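Local structure of myosin-4 (3MMI) at residues Y153-V158 with S348-D352; I170-L175 with M226-L231; I269-A274 with W295-N299. The protein helps carry ASH1 and other mRNAs to the yeast bud as a type V myosin motor recruited through SHE3, this chain being its globular tail. All blocks are in the same frame, centred on the assembly; numbering follows the deposited sequence.

Interaction 1 (Y153-V158 with S348-D352)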
ATOM      1  N   TYR A 153      -1.965   5.877  -6.215  1.00 27.63           N
ATOM      2  CA  TYR A 153      -1.130   4.816  -5.753  1.00 27.90           C
ATOM      3  C   TYR A 153      -1.851   3.922  -4.711  1.00 31.87           C
ATOM      4  O   TYR A 153      -1.976   2.671  -4.908  1.00 28.79           O
ATOM      5  CB  TYR A 153       0.139   5.371  -5.184  1.00 28.23           C
ATOM      6  CG  TYR A 153       0.988   4.361  -4.430  1.00 27.17           C
ATOM      7  CD1 TYR A 153       1.886   3.550  -5.093  1.00 22.42           C
ATOM      8  CD2 TYR A 153       0.924   4.273  -3.060  1.00 29.61           C
ATOM      9  CE1 TYR A 153       2.639   2.609  -4.426  1.00 18.27           C
ATOM     10  CE2 TYR A 153       1.713   3.391  -2.367  1.00 28.94           C
ATOM     11  CZ  TYR A 153       2.566   2.550  -3.091  1.00 24.15           C
ATOM     12  OH  TYR A 153       3.326   1.673  -2.380  1.00 17.49           O
ATOM     13  N   SER A 154      -2.400   4.544  -3.653  1.00 29.08           N
ATOM     14  CA  SER A 154      -3.049   3.771  -2.593  1.00 31.13           C
ATOM     15  C   SER A 154      -4.242   3.004  -3.065  1.00 31.63           C
ATOM     16  O   SER A 154      -4.457   1.881  -2.663  1.00 31.09           O
ATOM     17  CB  SER A 154      -3.519   4.636  -1.387  1.00 31.88           C
ATOM     18  OG  SER A 154      -2.491   5.544  -1.089  1.00 36.91           O
ATOM     19  N   THR A 155      -5.077   3.639  -3.861  1.00 33.39           N
ATOM     20  CA  THR A 155      -6.250   2.902  -4.305  1.00 34.97           C
ATOM     21  C   THR A 155      -5.864   1.809  -5.293  1.00 31.99           C
ATOM     22  O   THR A 155      -6.430   0.746  -5.249  1.00 33.63           O
ATOM     23  CB  THR A 155      -7.457   3.786  -4.650  1.00 36.73           C
ATOM     24  OG1 THR A 155      -7.926   3.472  -5.961  1.00 40.87           O
ATOM     25  CG2 THR A 155      -7.089   5.170  -4.655  1.00 40.28           C
ATOM     26  N   TRP A 156      -4.855   2.036  -6.118  1.00 30.70           N
ATOM     27  CA  TRP A 156      -4.395   0.964  -7.022  1.00 30.66           C
ATOM     28  C   TRP A 156      -3.809  -0.253  -6.204  1.00 29.22           C
ATOM     29  O   TRP A 156      -4.152  -1.428  -6.426  1.00 29.43           O
ATOM     30  CB  TRP A 156      -3.433   1.460  -8.119  1.00 27.19           C
ATOM     31  CG  TRP A 156      -2.642   0.313  -8.760  1.00 27.39           C
ATOM     32  CD1 TRP A 156      -3.018  -0.460  -9.825  1.00 26.11           C
ATOM     33  CD2 TRP A 156      -1.372  -0.211  -8.318  1.00 26.43           C
ATOM     34  NE1 TRP A 156      -2.035  -1.425 -10.105  1.00 26.22           N
ATOM     35  CE2 TRP A 156      -1.030  -1.299  -9.186  1.00 29.35           C
ATOM     36  CE3 TRP A 156      -0.483   0.147  -7.305  1.00 23.70           C
ATOM     37  CZ2 TRP A 156       0.190  -2.027  -9.058  1.00 28.03           C
ATOM     38  CZ3 TRP A 156       0.721  -0.586  -7.158  1.00 27.66           C
ATOM     39  CH2 TRP A 156       1.033  -1.667  -8.023  1.00 25.22           C
ATOM     40  N   LEU A 157      -2.959   0.046  -5.248  1.00 28.50           N
ATOM     41  CA  LEU A 157      -2.292  -0.984  -4.487  1.00 28.67           C
ATOM     42  C   LEU A 157      -3.266  -1.889  -3.760  1.00 30.37           C
ATOM     43  O   LEU A 157      -3.103  -3.120  -3.752  1.00 31.80           O
ATOM     44  CB  LEU A 157      -1.250  -0.432  -3.503  1.00 27.35           C
ATOM     45  CG  LEU A 157      -0.327  -1.472  -2.805  1.00 28.31           C
ATOM     46  CD1 LEU A 157       0.388  -2.404  -3.753  1.00 23.44           C
ATOM     47  CD2 LEU A 157       0.651  -0.910  -1.903  1.00 25.53           C
ATOM     48  N   VAL A 158      -4.298  -1.316  -3.153  1.00 30.76           N
ATOM     49  CA  VAL A 158      -5.238  -2.198  -2.433  1.00 30.30           C
ATOM     50  C   VAL A 158      -5.969  -3.005  -3.449  1.00 29.18           C
ATOM     51  O   VAL A 158      -6.191  -4.198  -3.262  1.00 28.27           O
ATOM     52  CB  VAL A 158      -6.239  -1.451  -1.444  1.00 30.96           C
ATOM     53  CG1 VAL A 158      -5.464  -0.471  -0.568  1.00 30.14           C
ATOM     54  CG2 VAL A 158      -7.317  -0.708  -2.280  1.00 41.38           C
ATOM     55  N   SER A 348      -7.659  -1.426   8.349  1.00 24.09           N
ATOM     56  CA  SER A 348      -7.748  -0.926   6.975  1.00 26.29           C
ATOM     57  C   SER A 348      -6.311  -0.717   6.557  1.00 26.76           C
ATOM     58  O   SER A 348      -5.526  -0.249   7.347  1.00 27.16           O
ATOM     59  CB  SER A 348      -8.270   0.544   6.923  1.00 23.78           C
ATOM     60  OG  SER A 348      -9.408   0.546   7.624  1.00 41.56           O
ATOM     61  N   ALA A 349      -6.049  -0.777   5.262  1.00 29.65           N
ATOM     62  CA  ALA A 349      -4.736  -0.547   4.723  1.00 28.99           C
ATOM     63  C   ALA A 349      -4.488   0.943   4.575  1.00 29.11           C
ATOM     64  O   ALA A 349      -5.326   1.662   4.009  1.00 32.15           O
ATOM     65  CB  ALA A 349      -4.671  -1.222   3.387  1.00 28.94           C
ATOM     66  N   GLN A 350      -3.346   1.403   5.058  1.00 27.40           N
ATOM     67  CA  GLN A 350      -3.018   2.794   4.944  1.00 30.42           C
ATOM     68  C   GLN A 350      -1.529   2.903   4.690  1.00 28.39           C
ATOM     69  O   GLN A 350      -0.764   2.223   5.352  1.00 28.23           O
ATOM     70  CB  GLN A 350      -3.397   3.559   6.242  1.00 33.28           C
ATOM     71  CG  GLN A 350      -4.885   3.368   6.742  1.00 40.68           C
ATOM     72  CD  GLN A 350      -5.919   4.312   6.052  1.00 52.34           C
ATOM     73  OE1 GLN A 350      -5.552   5.163   5.212  1.00 57.61           O
ATOM     74  NE2 GLN A 350      -7.194   4.183   6.430  1.00 44.35           N
ATOM     75  N   PHE A 351      -1.094   3.752   3.759  1.00 26.49           N
ATOM     76  CA  PHE A 351       0.322   3.784   3.450  1.00 25.03           C
ATOM     77  C   PHE A 351       0.820   5.191   3.652  1.00 24.67           C
ATOM     78  O   PHE A 351       0.094   6.121   3.454  1.00 24.93           O
ATOM     79  CB  PHE A 351       0.553   3.306   1.982  1.00 26.14           C
ATOM     80  CG  PHE A 351      -0.268   2.074   1.586  1.00 25.25           C
ATOM     81  CD1 PHE A 351       0.033   0.838   2.126  1.00 23.45           C
ATOM     82  CD2 PHE A 351      -1.300   2.153   0.664  1.00 19.07           C
ATOM     83  CE1 PHE A 351      -0.725  -0.315   1.765  1.00 26.21           C
ATOM     84  CE2 PHE A 351      -2.011   1.015   0.271  1.00 26.08           C
ATOM     85  CZ  PHE A 351      -1.740  -0.236   0.808  1.00 18.89           C
ATOM     86  N   ASP A 352       2.081   5.355   3.969  1.00 25.73           N
ATOM     87  CA  ASP A 352       2.666   6.640   4.003  1.00 28.63           C
ATOM     88  C   ASP A 352       2.651   7.354   2.620  1.00 30.11           C
ATOM     89  O   ASP A 352       2.507   6.693   1.586  1.00 32.13           O
ATOM     90  CB  ASP A 352       4.069   6.561   4.595  1.00 29.15           C
ATOM     91  CG  ASP A 352       4.068   6.044   6.007  1.00 31.73           C
ATOM     92  OD1 ASP A 352       2.998   5.883   6.629  1.00 33.59           O
ATOM     93  OD2 ASP A 352       5.154   5.780   6.534  1.00 41.77           O
TER
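Phe351 and Ala349, two residues apart on an extended loop segment, lie against Ser154 and Val158, which sit one turn apart on helix 132-168. The CA atoms of Ser154 and Phe351 are 6.9 Å apart and those of Val158 and Ala349 7.4 Å, and the two chains run in broadly opposite directions. Within the helix, Val158 N bonds back to Ser154 O and Leu157 N to Tyr153 O, so the backbone amides there are already used. The extended backbone directs Ala349 and Phe351 at the helix and turns Gln350 between them away. Phe351 carries most of the contact. With its CG anti to its own carbonyl carbon (chi1 -43°), the ring reaches into the groove between Ser154, Leu157 and Val158. Leu157 CD2 lies over one face in a CH-pi contact, 4.0 Å from the centroid of the Phe351 ring and 22° off its normal, displaced toward the rim on the side of CZ. The ring edge meets Val158 CG1, 3.9 Å from Phe351 CE2, and Ser154 CB, 3.9 Å from Phe351 CD2. Val158 CG1 also touches Ala349 CB at 4.1 Å, extending the apolar strip along the loop. Tyr153 adds a looser contact, CE2 to Phe351 CD2 at 4.4 Å, while its hydroxyl hydrogen-bonds Asp218 of helix 209-234, an acid that Phe351 and Leu157 also touch. Ser154 OG is likewise engaged elsewhere, with Asp150 O one turn earlier. The loop after helix 322-338 is thus packed on helix 132-168 of the globular tail by dispersion and CH-pi contacts centred on one aromatic ring; between these two segments no salt bridge or hydrogen bond contributes.

Interaction 2 (I170-L175 with M226-L231)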
ATOM      1  N   ILE A 170      -3.205 -16.418  -0.039  1.00 26.64           N
ATOM      2  CA  ILE A 170      -2.472 -16.114   1.164  1.00 27.87           C
ATOM      3  C   ILE A 170      -3.090 -16.703   2.429  1.00 25.94           C
ATOM      4  O   ILE A 170      -2.368 -17.254   3.266  1.00 27.03           O
ATOM      5  CB  ILE A 170      -2.148 -14.603   1.334  1.00 31.65           C
ATOM      6  CG1 ILE A 170      -0.716 -14.300   0.799  1.00 41.31           C
ATOM      7  CG2 ILE A 170      -1.890 -14.270   2.787  1.00 25.60           C
ATOM      8  CD1 ILE A 170      -0.655 -13.659  -0.508  1.00 33.09           C
ATOM      9  N   PHE A 171      -4.395 -16.675   2.530  1.00 23.61           N
ATOM     10  CA  PHE A 171      -5.071 -17.297   3.604  1.00 22.48           C
ATOM     11  C   PHE A 171      -4.747 -18.786   3.819  1.00 25.42           C
ATOM     12  O   PHE A 171      -4.368 -19.199   4.926  1.00 26.03           O
ATOM     13  CB  PHE A 171      -6.607 -17.068   3.542  1.00 23.51           C
ATOM     14  CG  PHE A 171      -7.315 -17.751   4.685  1.00 24.50           C
ATOM     15  CD1 PHE A 171      -7.389 -17.133   5.934  1.00 25.31           C
ATOM     16  CD2 PHE A 171      -7.764 -19.051   4.563  1.00 25.17           C
ATOM     17  CE1 PHE A 171      -8.004 -17.818   7.071  1.00 26.95           C
ATOM     18  CE2 PHE A 171      -8.341 -19.748   5.663  1.00 27.81           C
ATOM     19  CZ  PHE A 171      -8.513 -19.135   6.910  1.00 24.42           C
ATOM     20  N   ASP A 172      -4.952 -19.615   2.791  1.00 27.59           N
ATOM     21  CA  ASP A 172      -4.691 -21.062   2.862  1.00 29.78           C
ATOM     22  C   ASP A 172      -3.279 -21.396   3.052  1.00 27.21           C
ATOM     23  O   ASP A 172      -2.994 -22.417   3.622  1.00 31.26           O
ATOM     24  CB  ASP A 172      -5.159 -21.849   1.622  1.00 30.75           C
ATOM     25  CG  ASP A 172      -6.663 -22.063   1.602  1.00 37.64           C
ATOM     26  OD1 ASP A 172      -7.253 -22.145   2.685  1.00 37.49           O
ATOM     27  OD2 ASP A 172      -7.265 -22.123   0.485  1.00 45.42           O
ATOM     28  N   MET A 173      -2.397 -20.534   2.602  1.00 26.36           N
ATOM     29  CA  MET A 173      -0.940 -20.723   2.756  1.00 24.23           C
ATOM     30  C   MET A 173      -0.527 -20.469   4.201  1.00 22.79           C
ATOM     31  O   MET A 173       0.365 -21.084   4.692  1.00 21.45           O
ATOM     32  CB  MET A 173      -0.271 -19.704   1.802  1.00 26.90           C
ATOM     33  CG  MET A 173       1.052 -20.088   1.251  1.00 31.55           C
ATOM     34  SD  MET A 173       1.794 -18.844   0.249  1.00 33.42           S
ATOM     35  CE  MET A 173       0.485 -17.669  -0.066  1.00 57.70           C
ATOM     36  N   VAL A 174      -1.168 -19.495   4.881  1.00 24.14           N
ATOM     37  CA  VAL A 174      -0.563 -18.932   6.104  1.00 20.33           C
ATOM     38  C   VAL A 174      -1.377 -19.269   7.289  1.00 19.07           C
ATOM     39  O   VAL A 174      -0.790 -19.716   8.272  1.00 20.79           O
ATOM     40  CB  VAL A 174      -0.344 -17.380   6.053  1.00 23.00           C
ATOM     41  CG1 VAL A 174       0.046 -16.848   7.442  1.00 17.17           C
ATOM     42  CG2 VAL A 174       0.563 -16.973   4.976  1.00 15.24           C
ATOM     43  N   LEU A 175      -2.695 -19.088   7.235  1.00 20.78           N
ATOM     44  CA  LEU A 175      -3.569 -19.127   8.414  1.00 21.56           C
ATOM     45  C   LEU A 175      -4.413 -20.402   8.610  1.00 26.43           C
ATOM     46  O   LEU A 175      -4.959 -20.620   9.739  1.00 26.31           O
ATOM     47  CB  LEU A 175      -4.545 -17.946   8.294  1.00 20.90           C
ATOM     48  CG  LEU A 175      -3.932 -16.575   8.423  1.00 18.94           C
ATOM     49  CD1 LEU A 175      -5.007 -15.532   8.332  1.00 14.81           C
ATOM     50  CD2 LEU A 175      -3.131 -16.551   9.845  1.00 15.03           C
ATOM     51  N   MET A 226      -4.886  -7.880   5.938  1.00 23.63           N
ATOM     52  CA  MET A 226      -5.671  -9.057   5.462  1.00 22.78           C
ATOM     53  C   MET A 226      -5.475 -10.248   6.375  1.00 20.32           C
ATOM     54  O   MET A 226      -6.386 -11.005   6.735  1.00 21.09           O
ATOM     55  CB  MET A 226      -5.179  -9.397   4.089  1.00 24.11           C
ATOM     56  CG  MET A 226      -5.923 -10.510   3.465  1.00 33.74           C
ATOM     57  SD  MET A 226      -4.818 -11.460   2.446  1.00 48.85           S
ATOM     58  CE  MET A 226      -4.787 -12.960   3.400  1.00 47.38           C
ATOM     59  N   LEU A 227      -4.236 -10.415   6.807  1.00 18.80           N
ATOM     60  CA  LEU A 227      -3.947 -11.571   7.628  1.00 17.56           C
ATOM     61  C   LEU A 227      -4.531 -11.413   9.026  1.00 16.61           C
ATOM     62  O   LEU A 227      -5.158 -12.295   9.561  1.00 14.85           O
ATOM     63  CB  LEU A 227      -2.457 -11.854   7.745  1.00 16.37           C
ATOM     64  CG  LEU A 227      -1.786 -12.555   6.548  1.00 25.04           C
ATOM     65  CD1 LEU A 227      -0.298 -12.477   6.726  1.00 18.77           C
ATOM     66  CD2 LEU A 227      -2.149 -13.995   6.399  1.00 13.39           C
ATOM     67  N   PHE A 228      -4.324 -10.245   9.616  1.00 17.83           N
ATOM     68  CA  PHE A 228      -4.917  -9.998  10.934  1.00 17.43           C
ATOM     69  C   PHE A 228      -6.498 -10.099  10.845  1.00 17.36           C
ATOM     70  O   PHE A 228      -7.055 -10.713  11.727  1.00 17.60           O
ATOM     71  CB  PHE A 228      -4.588  -8.618  11.456  1.00 15.86           C
ATOM     72  CG  PHE A 228      -5.167  -8.349  12.768  1.00 18.61           C
ATOM     73  CD1 PHE A 228      -4.566  -8.902  13.920  1.00 15.62           C
ATOM     74  CD2 PHE A 228      -6.341  -7.590  12.885  1.00 15.44           C
ATOM     75  CE1 PHE A 228      -5.121  -8.706  15.119  1.00 19.69           C
ATOM     76  CE2 PHE A 228      -6.871  -7.309  14.099  1.00 17.70           C
ATOM     77  CZ  PHE A 228      -6.299  -7.825  15.258  1.00 18.23           C
ATOM     78  N   ASN A 229      -7.136  -9.450   9.878  1.00 16.79           N
ATOM     79  CA  ASN A 229      -8.615  -9.437   9.755  1.00 18.15           C
ATOM     80  C   ASN A 229      -9.111 -10.883   9.585  1.00 18.12           C
ATOM     81  O   ASN A 229     -10.073 -11.322  10.223  1.00 16.18           O
ATOM     82  CB  ASN A 229      -9.016  -8.540   8.576  1.00 13.89           C
ATOM     83  CG  ASN A 229      -8.848  -7.069   8.894  1.00 14.90           C
ATOM     84  OD1 ASN A 229      -8.507  -6.715   9.996  1.00 16.73           O
ATOM     85  ND2 ASN A 229      -9.135  -6.188   7.905  1.00 15.19           N
ATOM     86  N   ASP A 230      -8.413 -11.665   8.752  1.00 19.35           N
ATOM     87  CA  ASP A 230      -8.816 -13.079   8.576  1.00 19.50           C
ATOM     88  C   ASP A 230      -8.539 -13.919   9.758  1.00 19.36           C
ATOM     89  O   ASP A 230      -9.248 -14.936  10.028  1.00 18.12           O
ATOM     90  CB  ASP A 230      -8.148 -13.719   7.373  1.00 18.01           C
ATOM     91  CG  ASP A 230      -8.682 -13.193   6.046  1.00 23.50           C
ATOM     92  OD1 ASP A 230      -9.707 -12.459   6.036  1.00 26.16           O
ATOM     93  OD2 ASP A 230      -7.995 -13.450   4.996  1.00 27.05           O
ATOM     94  N   LEU A 231      -7.502 -13.559  10.508  1.00 17.71           N
ATOM     95  CA  LEU A 231      -7.254 -14.339  11.724  1.00 19.04           C
ATOM     96  C   LEU A 231      -8.481 -14.200  12.671  1.00 22.14           C
ATOM     97  O   LEU A 231      -8.952 -15.241  13.272  1.00 22.00           O
ATOM     98  CB  LEU A 231      -6.011 -13.834  12.440  1.00 18.54           C
ATOM     99  CG  LEU A 231      -5.845 -14.404  13.848  1.00 17.77           C
ATOM    100  CD1 LEU A 231      -5.259 -15.852  13.766  1.00 23.47           C
ATOM    101  CD2 LEU A 231      -4.924 -13.543  14.770  1.00 20.13           C
TER
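Met226 and Leu227 reach Ile170 by different torsions. In Met226, CG stands anti to the backbone N (chi1 -177°) and bends at chi2 and chi3 then turn the terminal CE toward the start of helix 170-174, where it presses on Ile170 CG2. Their modelled separation is shorter than normal van der Waals contact, so its exact value is doubtful. Leu227 has CG anti to its carbonyl carbon, which sends CD2 into a notch formed by Ile170, Val174 and Leu175. CD2 of Leu227 lies 3.6 Å from Ile170 CG2, and the two side chains cross at about a right angle. The same methyl touches Val174 CG1 at 3.7 Å and Leu175 CG at 3.7 Å. Leu175 in turn lays CD1 against the backbone of the longer helix, 3.5 Å from Leu227 O, and reaches Asp230 CB at 3.8 Å. The same Asp230 CB also meets Phe171 CD1 at 3.8 Å, with ring and carboxylate planes 76° apart. Phe171 also makes a cation-pi contact with Lys234. The carbonyl of Phe171 accepts from both Val174 N and Leu175 N. The axes of the short helical segments 170-174 and 226-231 approach to 10.7 Å and cross at -72°, and side chains bridge the gap. Both segments lie in the Dilute family region of the globular tail. Around this all-helical site, Val246 of helix 240-257 packs on Val174 and Leu175, and Leu175 O is hydrogen-bonded to Tyr242 OH of the same helix. Ile271 of helix 269-279 touches Leu227 and Leu231, and Met173 turns to helix 185-204, with helix 209-234 running through the middle.

Interaction 3 (I269-A274 with W295-N299)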
ATOM      1  N   ILE A 269       3.385  -5.915  12.014  1.00 18.89           N
ATOM      2  CA  ILE A 269       3.283  -5.837  13.463  1.00 19.68           C
ATOM      3  C   ILE A 269       1.981  -6.349  14.115  1.00 14.75           C
ATOM      4  O   ILE A 269       2.070  -7.098  15.072  1.00 16.39           O
ATOM      5  CB  ILE A 269       3.701  -4.444  13.993  1.00 19.75           C
ATOM      6  CG1 ILE A 269       4.076  -4.582  15.437  1.00 25.95           C
ATOM      7  CG2 ILE A 269       2.662  -3.322  13.620  1.00 17.78           C
ATOM      8  CD1 ILE A 269       4.114  -3.173  16.216  1.00 46.28           C
ATOM      9  N   GLN A 270       0.832  -6.125  13.487  1.00 14.23           N
ATOM     10  CA  GLN A 270      -0.432  -6.556  14.114  1.00 15.52           C
ATOM     11  C   GLN A 270      -0.533  -8.020  14.054  1.00 15.68           C
ATOM     12  O   GLN A 270      -0.845  -8.656  15.057  1.00 13.45           O
ATOM     13  CB  GLN A 270      -1.606  -5.839  13.487  1.00 16.51           C
ATOM     14  CG  GLN A 270      -1.870  -4.515  14.190  1.00 15.34           C
ATOM     15  CD  GLN A 270      -0.958  -3.437  13.746  1.00 20.32           C
ATOM     16  OE1 GLN A 270      -0.725  -3.313  12.549  1.00 19.32           O
ATOM     17  NE2 GLN A 270      -0.484  -2.576  14.693  1.00 18.44           N
ATOM     18  N   ILE A 271      -0.197  -8.613  12.882  1.00 14.92           N
ATOM     19  CA  ILE A 271      -0.474 -10.035  12.751  1.00 13.13           C
ATOM     20  C   ILE A 271       0.613 -10.774  13.516  1.00 15.47           C
ATOM     21  O   ILE A 271       0.360 -11.758  14.161  1.00 13.51           O
ATOM     22  CB  ILE A 271      -0.564 -10.609  11.278  1.00 17.15           C
ATOM     23  CG1 ILE A 271      -0.695 -12.099  11.358  1.00 15.00           C
ATOM     24  CG2 ILE A 271       0.751 -10.392  10.448  1.00 10.91           C
ATOM     25  CD1 ILE A 271      -2.066 -12.593  11.933  1.00 10.70           C
ATOM     26  N   ILE A 272       1.854 -10.249  13.523  1.00 17.68           N
ATOM     27  CA  ILE A 272       2.913 -10.822  14.345  1.00 14.16           C
ATOM     28  C   ILE A 272       2.606 -10.759  15.875  1.00 14.68           C
ATOM     29  O   ILE A 272       2.686 -11.789  16.554  1.00 10.69           O
ATOM     30  CB  ILE A 272       4.331 -10.146  14.152  1.00 18.70           C
ATOM     31  CG1 ILE A 272       4.963 -10.310  12.729  1.00 17.45           C
ATOM     32  CG2 ILE A 272       5.348 -10.546  15.246  1.00  9.65           C
ATOM     33  CD1 ILE A 272       5.107 -11.615  12.533  1.00 34.64           C
ATOM     34  N   GLN A 273       2.147  -9.644  16.402  1.00 14.78           N
ATOM     35  CA  GLN A 273       1.740  -9.607  17.800  1.00 15.78           C
ATOM     36  C   GLN A 273       0.576 -10.528  18.158  1.00 14.85           C
ATOM     37  O   GLN A 273       0.582 -11.069  19.214  1.00 13.53           O
ATOM     38  CB  GLN A 273       1.446  -8.202  18.286  1.00 15.58           C
ATOM     39  CG  GLN A 273       2.516  -7.207  18.051  1.00 19.50           C
ATOM     40  CD  GLN A 273       3.480  -7.108  19.144  1.00 40.96           C
ATOM     41  OE1 GLN A 273       3.836  -8.076  19.798  1.00 27.26           O
ATOM     42  NE2 GLN A 273       3.938  -5.919  19.355  1.00 44.95           N
ATOM     43  N   ALA A 274      -0.369 -10.715  17.233  1.00 13.35           N
ATOM     44  CA  ALA A 274      -1.636 -11.525  17.489  1.00 16.59           C
ATOM     45  C   ALA A 274      -1.157 -12.956  17.672  1.00 17.57           C
ATOM     46  O   ALA A 274      -1.547 -13.650  18.578  1.00 18.22           O
ATOM     47  CB  ALA A 274      -2.557 -11.436  16.250  1.00 10.47           C
ATOM     48  N   TRP A 295       0.287  -0.603  26.160  1.00 28.18           N
ATOM     49  CA  TRP A 295       0.864  -1.267  25.027  1.00 26.01           C
ATOM     50  C   TRP A 295      -0.177  -1.167  23.918  1.00 25.08           C
ATOM     51  O   TRP A 295      -1.272  -1.724  24.001  1.00 25.62           O
ATOM     52  CB  TRP A 295       1.148  -2.701  25.478  1.00 25.85           C
ATOM     53  CG  TRP A 295       1.806  -3.625  24.447  1.00 33.14           C
ATOM     54  CD1 TRP A 295       3.171  -3.973  24.379  1.00 36.41           C
ATOM     55  CD2 TRP A 295       1.159  -4.361  23.363  1.00 27.57           C
ATOM     56  NE1 TRP A 295       3.386  -4.833  23.335  1.00 31.50           N
ATOM     57  CE2 TRP A 295       2.182  -5.087  22.692  1.00 39.37           C
ATOM     58  CE3 TRP A 295      -0.147  -4.441  22.888  1.00 23.38           C
ATOM     59  CZ2 TRP A 295       1.896  -5.928  21.596  1.00 35.43           C
ATOM     60  CZ3 TRP A 295      -0.429  -5.223  21.880  1.00 26.61           C
ATOM     61  CH2 TRP A 295       0.585  -5.984  21.200  1.00 35.56           C
ATOM     62  N   TYR A 296       0.185  -0.448  22.873  1.00 27.37           N
ATOM     63  CA  TYR A 296      -0.742   0.020  21.810  1.00 29.09           C
ATOM     64  C   TYR A 296      -0.574  -0.599  20.379  1.00 28.44           C
ATOM     65  O   TYR A 296      -1.333  -0.192  19.452  1.00 28.10           O
ATOM     66  CB  TYR A 296      -0.644   1.565  21.733  1.00 29.05           C
ATOM     67  CG  TYR A 296      -0.802   2.229  23.120  1.00 34.77           C
ATOM     68  CD1 TYR A 296      -2.123   2.514  23.673  1.00 29.02           C
ATOM     69  CD2 TYR A 296       0.342   2.572  23.884  1.00 23.14           C
ATOM     70  CE1 TYR A 296      -2.281   3.093  24.854  1.00 27.48           C
ATOM     71  CE2 TYR A 296       0.193   3.156  25.131  1.00 27.79           C
ATOM     72  CZ  TYR A 296      -1.136   3.422  25.613  1.00 31.63           C
ATOM     73  OH  TYR A 296      -1.271   4.022  26.819  1.00 24.93           O
ATOM     74  N   ALA A 297       0.384  -1.521  20.160  1.00 23.49           N
ATOM     75  CA  ALA A 297       0.376  -2.202  18.813  1.00 22.15           C
ATOM     76  C   ALA A 297      -1.103  -2.799  18.406  1.00 17.55           C
ATOM     77  O   ALA A 297      -1.487  -2.768  17.242  1.00 16.21           O
ATOM     78  CB  ALA A 297       1.386  -3.260  18.752  1.00 17.12           C
ATOM     79  N   LEU A 298      -1.783  -3.368  19.396  1.00 14.84           N
ATOM     80  CA  LEU A 298      -3.161  -3.866  19.308  1.00 14.95           C
ATOM     81  C   LEU A 298      -4.007  -3.138  20.301  1.00 16.52           C
ATOM     82  O   LEU A 298      -3.516  -2.903  21.432  1.00 12.98           O
ATOM     83  CB  LEU A 298      -3.247  -5.373  19.566  1.00 11.13           C
ATOM     84  CG  LEU A 298      -2.615  -6.221  18.393  1.00 14.81           C
ATOM     85  CD1 LEU A 298      -2.314  -7.683  18.785  1.00 13.43           C
ATOM     86  CD2 LEU A 298      -3.296  -6.165  17.029  1.00  7.81           C
ATOM     87  N   ASN A 299      -5.270  -2.820  19.974  1.00 16.58           N
ATOM     88  CA  ASN A 299      -6.066  -2.216  21.032  1.00 12.26           C
ATOM     89  C   ASN A 299      -6.616  -3.276  21.945  1.00 11.08           C
ATOM     90  O   ASN A 299      -6.537  -4.476  21.681  1.00  9.20           O
ATOM     91  CB  ASN A 299      -7.089  -1.186  20.372  1.00 14.94           C
ATOM     92  CG  ASN A 299      -8.025  -1.831  19.509  1.00  8.30           C
ATOM     93  OD1 ASN A 299      -8.461  -2.949  19.816  1.00 12.81           O
ATOM     94  ND2 ASN A 299      -8.453  -1.106  18.477  1.00 13.06           N
TER
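Gln270 NE2 donates to Ala297 O over 2.7 Å with an N-H...O angle of 165°, the one hydrogen bond between 269-274 and 295-299. The donor lies in the carbonyl plane, on a lone pair of Ala297 O, and the acceptor is only 8° out of the amide plane of Gln270. A bend at chi2 folds the Gln270 chain to that position. Its other amide atom, OE1, accepts from Asn224 ND2, whose partner atom OD1 takes Ile271 N; together these bonds fix which way the Gln270 amide is flipped. Alongside, Gln270 CG slides past Leu298 CD2 at 3.6 Å, and Leu298 CD1 meets Gln273 CB at 3.8 Å. Ala297 CB packs on Ile269 CD1 at 3.7 Å and lies over one face of the Trp295 ring, while Gln273 CB meets that ring at its edge, 3.8 Å from Trp295 CH2. The Gln273 amide is modelled unusually close to the indole, so its detail there is doubtful. A leucine in place of Gln270 would probably leave Ala297 O without its donor and Asn224 ND2 without this acceptor, with Asn224 OD1 still held by Ile271 N. One nearly straight hydrogen bond from a side-chain amide, beside apolar contacts of Leu298, Ala297 and Ile269, thus ties this DIL-domain loop to helix 269-279 just before the Asn299 N-cap starts helix 300-308.

From the N terminus, helix 132-168 offers residues 153-158, and the loop opened there is closed only at 348-352, so interaction 1 encloses both other contacts. Helix 170-174 follows directly in the chain and meets helix 209-234 in interaction 2, closing a loop that ends before interaction 3 opens at residue 269; these two stand in series without crossing. Interaction 3 closes the short loop between helix 269-279 and residues 295-299. Interactions 2 and 3 also touch: Leu231 CD2 lies 3.5 Å from Ala274 CB, and Phe228 packs on Leu298. Helix 209-234 thus links them, and through Asp218 it also borders interaction 1, whose centre lies about 18 Å from that of interaction 2.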